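Long-range contacts in PilO protein (Pseudomonas aeruginosa, PDB 2RJZ), which pairs with PilN as the foundation of the inner-membrane PilM/PilN/PilO/PilP complex essential for assembling functional type IV pili, this chain being the periplasmic part of PilO: residues A[105-110]-A[129-134]; A[62-67]-A[80-85]. All coordinates share one frame; numbering follows the deposited sequence.

Contact 1 of 2, residues A[105-110]-A[129-134]; sequences IVTLHD and LAKTYR. With SO4 (sulfate ion), chain C.
T107 and K131 face each other as a hydrogen-bonded antiparallel pair. T107 N gives a bond to K131 O at 3.0 Å, and K131 N returns one to T107 O at 2.9 Å. The ladder runs on through H109 N to L129 O and L129 N to D110 O. At the other end T132 OG1 donates to I105 O at 2.7 Å. T132 holds OG1 anti to its backbone N (chi1 -163°), which swings the hydroxyl to that carbonyl.

On the face of T107 and K131, side-chain hydroxyls meet. T107 OG1 and Y133 OH share a hydrogen bond of 2.5 Å, in which either could be the donor. OG1 lies in the plane of the tyrosine ring at its edge. The same OG1 also bonds H109 NE2, within its own strand. One oxygen thus ties the imidazole to the phenol.

The K131 and H109 side chains cross at about a right angle. K131 CE stands over the centre of one face of the H109 ring, 4.2 Å from the centroid, as a CH-pi contact. K131 NZ forms a salt bridge with E78. It also comes doubtfully close to a sulfate, probably from the crystallisation liquor.

On the face of V106, L108 and A130, L108 CD2 touches A130 CB at 3.8 Å, and V106 CG2 approaches the same methyl. L108 also packs on helix 89-100. This is the pairing of a beta hairpin, formed by strands 106-115 and 124-135 of the PilO sheet.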
# COMPACT_ATOMS: atom_id res chain seq x y z
N ILE A 105 4.82 -3.86 -10.88
CA ILE A 105 5.08 -4.12 -9.48
C ILE A 105 5.26 -2.74 -8.84
O ILE A 105 6.35 -2.16 -8.86
CB ILE A 105 6.36 -5.01 -9.25
CG1 ILE A 105 6.37 -6.29 -10.12
CG2 ILE A 105 6.57 -5.27 -7.74
CD1 ILE A 105 5.12 -7.15 -10.06
N VAL A 106 4.17 -2.19 -8.34
CA VAL A 106 4.17 -0.84 -7.77
C VAL A 106 3.24 -0.82 -6.55
O VAL A 106 2.11 -1.30 -6.63
CB VAL A 106 3.79 0.25 -8.82
CG1 VAL A 106 2.41 -0.01 -9.42
CG2 VAL A 106 3.89 1.65 -8.21
N THR A 107 3.74 -0.32 -5.43
CA THR A 107 2.92 -0.22 -4.24
C THR A 107 2.74 1.27 -3.93
O THR A 107 3.61 2.10 -4.26
CB THR A 107 3.56 -0.96 -3.04
OG1 THR A 107 4.88 -0.44 -2.81
CG2 THR A 107 3.65 -2.45 -3.29
N LEU A 108 1.62 1.60 -3.31
CA LEU A 108 1.32 2.98 -2.96
C LEU A 108 1.32 3.13 -1.46
O LEU A 108 0.95 2.20 -0.72
CB LEU A 108 -0.02 3.43 -3.57
CG LEU A 108 -0.05 3.40 -5.10
CD1 LEU A 108 -1.45 3.64 -5.60
CD2 LEU A 108 0.87 4.47 -5.65
N HIS A 109 1.76 4.30 -0.99
CA HIS A 109 2.02 4.47 0.45
C HIS A 109 1.34 5.72 0.99
O HIS A 109 0.21 5.98 0.60
CB HIS A 109 3.50 4.32 0.75
CG HIS A 109 4.05 3.03 0.21
ND1 HIS A 109 4.14 1.87 0.96
CD2 HIS A 109 4.46 2.70 -1.04
CE1 HIS A 109 4.59 0.89 0.20
NE2 HIS A 109 4.80 1.37 -1.02
N ASP A 110 1.99 6.47 1.87
CA ASP A 110 1.39 7.66 2.40
C ASP A 110 1.11 8.73 1.33
O ASP A 110 1.80 8.83 0.30
CB ASP A 110 2.23 8.21 3.56
CG ASP A 110 2.34 7.20 4.72
OD1 ASP A 110 1.58 6.20 4.73
OD2 ASP A 110 3.18 7.41 5.62
N LEU A 129 3.42 8.86 -2.18
CA LEU A 129 4.61 8.03 -2.37
C LEU A 129 4.27 6.66 -3.01
O LEU A 129 3.41 5.91 -2.52
CB LEU A 129 5.36 7.86 -1.05
CG LEU A 129 6.67 7.08 -1.06
CD1 LEU A 129 7.70 7.86 -1.88
CD2 LEU A 129 7.14 6.92 0.40
N ALA A 130 4.91 6.37 -4.15
CA ALA A 130 4.82 5.09 -4.81
C ALA A 130 6.19 4.44 -4.65
O ALA A 130 7.18 5.12 -4.37
CB ALA A 130 4.48 5.26 -6.30
N LYS A 131 6.24 3.11 -4.76
CA LYS A 131 7.51 2.41 -4.77
C LYS A 131 7.49 1.35 -5.80
O LYS A 131 6.49 0.68 -6.04
CB LYS A 131 7.82 1.73 -3.43
CG LYS A 131 8.20 2.66 -2.33
CD LYS A 131 8.24 1.88 -1.04
CE LYS A 131 8.46 2.83 0.12
NZ LYS A 131 8.65 2.08 1.37
N THR A 132 8.65 1.18 -6.41
CA THR A 132 8.85 0.02 -7.21
C THR A 132 10.14 -0.67 -6.72
O THR A 132 10.84 -0.14 -5.84
CB THR A 132 8.84 0.35 -8.72
OG1 THR A 132 8.65 -0.88 -9.45
CG2 THR A 132 10.13 1.08 -9.15
N TYR A 133 10.42 -1.83 -7.29
CA TYR A 133 11.41 -2.72 -6.75
C TYR A 133 12.17 -3.43 -7.88
O TYR A 133 11.63 -3.70 -8.97
CB TYR A 133 10.74 -3.78 -5.84
CG TYR A 133 9.77 -3.20 -4.80
CD1 TYR A 133 10.17 -3.00 -3.46
CD2 TYR A 133 8.47 -2.85 -5.17
CE1 TYR A 133 9.25 -2.48 -2.52
CE2 TYR A 133 7.58 -2.32 -4.26
CZ TYR A 133 7.96 -2.14 -2.95
OH TYR A 133 7.01 -1.61 -2.10
N ARG A 134 13.43 -3.74 -7.60
CA ARG A 134 14.19 -4.59 -8.51
C ARG A 134 15.03 -5.58 -7.71
O ARG A 134 15.34 -5.33 -6.54
CB ARG A 134 15.05 -3.73 -9.43
CG ARG A 134 16.28 -3.15 -8.78
CD ARG A 134 16.84 -2.02 -9.65
NE ARG A 134 17.83 -1.20 -8.95
CZ ARG A 134 19.14 -1.48 -8.90
NH1 ARG A 134 19.61 -2.59 -9.47
NH2 ARG A 134 19.96 -0.65 -8.25
S SO4 C . 6.71 3.06 3.88
O1 SO4 C . 6.78 4.24 3.01
O2 SO4 C . 7.20 1.84 3.22
O3 SO4 C . 7.57 3.27 5.05
O4 SO4 C . 5.31 2.81 4.27

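Contact 2 of 2, residues A[62-67]-A[80-85]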
# COMPACT_ATOMS: atom_id res chain seq x y z
N PHE A 62 0.03 16.90 -13.76
CA PHE A 62 1.25 16.57 -13.02
C PHE A 62 2.08 17.80 -12.73
O PHE A 62 2.33 18.60 -13.62
CB PHE A 62 2.08 15.54 -13.79
CG PHE A 62 1.58 14.17 -13.64
CD1 PHE A 62 2.17 13.30 -12.72
CD2 PHE A 62 0.46 13.76 -14.34
CE1 PHE A 62 1.66 12.02 -12.53
CE2 PHE A 62 -0.06 12.48 -14.17
CZ PHE A 62 0.53 11.61 -13.27
N GLU A 63 2.54 17.93 -11.50
CA GLU A 63 3.45 19.01 -11.18
C GLU A 63 4.88 18.54 -11.07
O GLU A 63 5.80 19.24 -11.47
CB GLU A 63 3.02 19.70 -9.90
CG GLU A 63 1.68 20.40 -10.05
CD GLU A 63 1.29 21.12 -8.77
OE1 GLU A 63 1.34 20.47 -7.71
OE2 GLU A 63 0.96 22.32 -8.85
N GLU A 64 5.06 17.34 -10.53
CA GLU A 64 6.40 16.84 -10.18
C GLU A 64 6.43 15.33 -9.97
O GLU A 64 5.49 14.71 -9.44
CB GLU A 64 6.94 17.59 -8.95
CG GLU A 64 8.20 17.01 -8.36
CD GLU A 64 8.59 17.71 -7.06
OE1 GLU A 64 8.35 17.14 -5.95
OE2 GLU A 64 9.11 18.86 -7.14
N ILE A 65 7.52 14.73 -10.44
CA ILE A 65 7.86 13.36 -10.12
C ILE A 65 9.26 13.39 -9.56
O ILE A 65 10.23 13.81 -10.24
CB ILE A 65 7.89 12.45 -11.33
CG1 ILE A 65 6.51 12.35 -11.96
CG2 ILE A 65 8.41 11.07 -10.91
CD1 ILE A 65 6.55 11.87 -13.38
N LYS A 66 9.36 12.95 -8.31
CA LYS A 66 10.59 13.04 -7.59
C LYS A 66 11.05 11.63 -7.27
O LYS A 66 10.36 10.87 -6.56
CB LYS A 66 10.40 13.86 -6.33
CG LYS A 66 11.67 14.19 -5.63
CD LYS A 66 11.45 15.07 -4.41
CE LYS A 66 12.80 15.32 -3.68
NZ LYS A 66 12.66 15.69 -2.23
N LEU A 67 12.20 11.27 -7.84
CA LEU A 67 12.80 9.97 -7.59
C LEU A 67 13.70 10.14 -6.40
O LEU A 67 14.54 11.03 -6.37
CB LEU A 67 13.58 9.48 -8.80
CG LEU A 67 12.88 8.58 -9.81
CD1 LEU A 67 11.81 9.32 -10.63
CD2 LEU A 67 13.91 7.96 -10.74
N PRO A 80 11.76 4.55 -4.30
CA PRO A 80 10.65 5.43 -3.92
C PRO A 80 10.47 6.58 -4.90
O PRO A 80 11.44 7.27 -5.25
CB PRO A 80 11.05 5.98 -2.53
CG PRO A 80 12.38 5.29 -2.17
CD PRO A 80 12.97 4.81 -3.47
N ILE A 81 9.24 6.77 -5.35
CA ILE A 81 8.88 7.82 -6.29
C ILE A 81 7.75 8.64 -5.67
O ILE A 81 6.64 8.13 -5.44
CB ILE A 81 8.35 7.20 -7.59
CG1 ILE A 81 9.37 6.23 -8.20
CG2 ILE A 81 7.92 8.29 -8.58
CD1 ILE A 81 8.74 5.17 -9.09
N GLN A 82 8.04 9.91 -5.41
CA GLN A 82 7.04 10.84 -4.92
C GLN A 82 6.35 11.62 -6.05
O GLN A 82 7.01 12.32 -6.82
CB GLN A 82 7.68 11.81 -3.93
CG GLN A 82 6.69 12.74 -3.29
CD GLN A 82 7.37 13.93 -2.65
OE1 GLN A 82 8.30 13.76 -1.86
NE2 GLN A 82 6.93 15.14 -3.00
N ILE A 83 5.02 11.47 -6.13
CA ILE A 83 4.22 12.08 -7.17
C ILE A 83 3.37 13.23 -6.62
O ILE A 83 2.58 13.03 -5.66
CB ILE A 83 3.19 11.08 -7.76
CG1 ILE A 83 3.74 9.66 -7.93
CG2 ILE A 83 2.58 11.60 -9.05
CD1 ILE A 83 4.96 9.59 -8.73
N SER A 84 3.46 14.40 -7.26
CA SER A 84 2.57 15.54 -7.01
C SER A 84 1.65 15.80 -8.19
O SER A 84 2.11 16.07 -9.31
CB SER A 84 3.37 16.82 -6.74
OG SER A 84 4.14 16.70 -5.56
N VAL A 85 0.36 15.75 -7.93
CA VAL A 85 -0.66 15.99 -8.93
C VAL A 85 -1.69 17.00 -8.39
O VAL A 85 -1.72 17.27 -7.18
CB VAL A 85 -1.37 14.68 -9.35
CG1 VAL A 85 -0.40 13.78 -10.05
CG2 VAL A 85 -1.94 13.95 -8.14
O HOH W 1 6.66 15.19 -5.73
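F62 lays its ring beside V85, and the two side chains point the same way. V85 CG1 sits over one face of the ring, displaced toward the rim, 3.8 Å from the centroid. This is a CH-pi contact. With CG anti to the carbonyl carbon (chi1 -79°), the F62 ring is carried over V85. I83 meets it at an angle. Its CG2 comes within 3.6 Å of F62 CE1, from a direction neither over the face nor at the edge.

Further along the same face, I65 and I81 lie side by side. Their CG2 methyls touch at 3.7 Å.

E64 and Q82 stand on the other face, with carboxylate and amide planes 53° apart. E64 OE1 and Q82 NE2 are 3.8 Å apart, and a water fills in between. The water donates to E64 OE1 at 2.6 Å and bonds S84 OG. Its bonds to Q82 NE2 and to the backbone O of Q82 are weak.

E63 and E64 both face S84, a classic beta bulge. E63 N bonds S84 O at 2.9 Å, while E64 N makes only a weak bond to the same oxygen. Past the bulge the pairing is regular: S84 N reaches E64 O nearly straight (175°), and K66 and Q82 exchange a pair of backbone bonds.

The carboxylate of E63 turns to R125 in a salt bridge. Helix 43-57 covers the apolar face, with I51 on F62, L48 on I65 and L47 on I81. Strand 124-135 borders residues 80-85 on the side away from 62-67.

In the fold
From the N terminus the chain runs through helices 3-9, 17-36 and 43-57 before entering the sheet. Strands 61-72 and 76-87 then form a hairpin, which contact 2 closes. Helix 89-100 leads on to the second hairpin, strands 106-115 and 124-135, closed by contact 1. The contacts follow in series, neither nested nor crossed. Their centres lie about 12 Å apart. The two hairpins join where strand 124-135 runs beside strand 76-87, with A130 N probably bonded to I81 O at 2.8 Å. The result is one antiparallel sheet in the order 61-72, 76-87, 124-135, 106-115. Helix 43-57 packs on both contacts, while the second subunit touches contact 1 alone.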